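Local coordinates for B-cell lymphoma 3-encoded protein (Homo sapiens, PDB 1K1B) that binds p50 and p52 homodimers of NF-kappa-B through its ankyrin repeats and regulates transcription of NF-kappa-B target genes, at residues 119-124 against 142-147. Residues are numbered along the deposited sequence; the frame is centred on the assembly and turned at random.
Sequences ALHVAV and IDAVDI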
# COMPACT_ATOMS: atom_id res chain seq x y z
N ALA A 119 -1.46 2.66 -1.55
CA ALA A 119 -0.80 1.39 -1.81
C ALA A 119 0.19 1.06 -0.69
O ALA A 119 0.39 -0.10 -0.34
CB ALA A 119 -0.10 1.44 -3.14
N LEU A 120 0.83 2.10 -0.14
CA LEU A 120 1.82 1.92 0.94
C LEU A 120 1.16 1.35 2.21
O LEU A 120 1.71 0.45 2.85
CB LEU A 120 2.56 3.22 1.25
CG LEU A 120 3.58 3.17 2.38
CD1 LEU A 120 4.69 2.15 2.07
CD2 LEU A 120 4.19 4.54 2.61
N HIS A 121 -0.01 1.87 2.55
CA HIS A 121 -0.77 1.37 3.70
C HIS A 121 -1.11 -0.11 3.51
O HIS A 121 -1.00 -0.91 4.43
CB HIS A 121 -2.08 2.15 3.86
CG HIS A 121 -1.91 3.54 4.40
ND1 HIS A 121 -1.44 3.80 5.67
CD2 HIS A 121 -2.19 4.75 3.86
CE1 HIS A 121 -1.42 5.10 5.88
NE2 HIS A 121 -1.86 5.70 4.79
N VAL A 122 -1.53 -0.45 2.30
CA VAL A 122 -1.90 -1.83 2.00
C VAL A 122 -0.68 -2.74 2.12
O VAL A 122 -0.72 -3.78 2.77
CB VAL A 122 -2.48 -1.96 0.57
CG1 VAL A 122 -2.78 -3.41 0.24
CG2 VAL A 122 -3.73 -1.10 0.43
N ALA A 123 0.42 -2.31 1.52
CA ALA A 123 1.67 -3.08 1.55
C ALA A 123 2.14 -3.31 2.99
O ALA A 123 2.54 -4.42 3.36
CB ALA A 123 2.73 -2.36 0.74
N VAL A 124 2.10 -2.26 3.80
CA VAL A 124 2.51 -2.39 5.19
C VAL A 124 1.61 -3.41 5.89
O VAL A 124 2.09 -4.28 6.60
CB VAL A 124 2.51 -1.03 5.93
CG1 VAL A 124 2.67 -1.24 7.44
CG2 VAL A 124 3.63 -0.16 5.41
N ILE A 142 5.92 8.46 2.65
CA ILE A 142 5.99 7.56 3.81
C ILE A 142 5.11 7.98 4.99
O ILE A 142 4.77 7.16 5.85
CB ILE A 142 7.47 7.35 4.24
CG1 ILE A 142 7.61 6.11 5.13
CG2 ILE A 142 8.05 8.61 4.90
CD1 ILE A 142 9.03 5.56 5.20
N ASP A 143 4.68 9.24 5.00
CA ASP A 143 3.85 9.76 6.08
C ASP A 143 2.38 9.99 5.69
O ASP A 143 1.63 10.62 6.43
CB ASP A 143 4.43 11.06 6.64
CG ASP A 143 5.80 10.88 7.26
OD1 ASP A 143 6.00 9.90 8.01
OD2 ASP A 143 6.74 11.68 7.05
N ALA A 144 1.96 9.46 4.54
CA ALA A 144 0.58 9.65 4.07
C ALA A 144 -0.47 9.24 5.10
O ALA A 144 -0.38 8.16 5.69
CB ALA A 144 0.36 8.92 2.75
N VAL A 145 -1.49 10.08 5.29
CA VAL A 145 -2.53 9.83 6.27
C VAL A 145 -3.89 9.66 5.60
O VAL A 145 -4.41 10.58 4.96
CB VAL A 145 -2.60 10.96 7.31
CG1 VAL A 145 -3.79 10.77 8.25
CG2 VAL A 145 -1.29 11.05 8.09
N ASP A 146 -4.44 8.46 5.73
CA ASP A 146 -5.76 8.14 5.21
C ASP A 146 -6.85 8.81 6.07
O ASP A 146 -6.71 8.89 7.28
CB ASP A 146 -5.95 6.63 5.19
CG ASP A 146 -5.92 6.02 6.57
OD1 ASP A 146 -4.86 6.11 7.24
OD2 ASP A 146 -6.90 5.44 7.09
N ILE A 147 -7.92 9.27 5.43
CA ILE A 147 -8.98 9.97 6.16
C ILE A 147 -9.69 9.11 7.23
O ILE A 147 -9.83 9.55 8.38
CB ILE A 147 -10.01 10.60 5.19
CG1 ILE A 147 -9.30 11.61 4.26
CG2 ILE A 147 -11.15 11.27 5.96
CD1 ILE A 147 -10.19 12.24 3.20
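His-121 and the carbonyl of Ala-144 make the one hydrogen bond between 119-124 and 142-147. NE2 of His-121 donates to O of Ala-144 over 3.0 Å, but the N-H...O angle of 120° marks the bond as weak. The oxygen lies at the ring edge, near its plane, and CE1 of His-121 is almost as close to it, at 3.2 Å. CG anti to the carbonyl carbon (chi1 -74°) sets this NE2-CE1 edge against the oxygen. In the ankyrin fold, this histidine belongs to the TPLH-like signature, here TALH, at the first helix of repeat ANK 4; its backbone N is hydrogen-bonded to OG1 of Thr-118, the signature's threonine. The loop leads from the second helix, 129-137, to the next repeat. Asp-146 approaches the same ring differently: its OD1 stands over one face, 3.8 Å from CE1 of His-121, with the carboxylate plane turned 67° from the ring. That carboxylate is held mainly by Ser-149, through OD2, while OD1 also makes a weak bond to His-156, whose ring meets that of His-121. Apolar packing across the contact rests on Leu-120, whose CD2 lies 3.7 Å from CA of Ile-142; the Ile-142 side chain packs on Leu-136, His-172 and Ala-174.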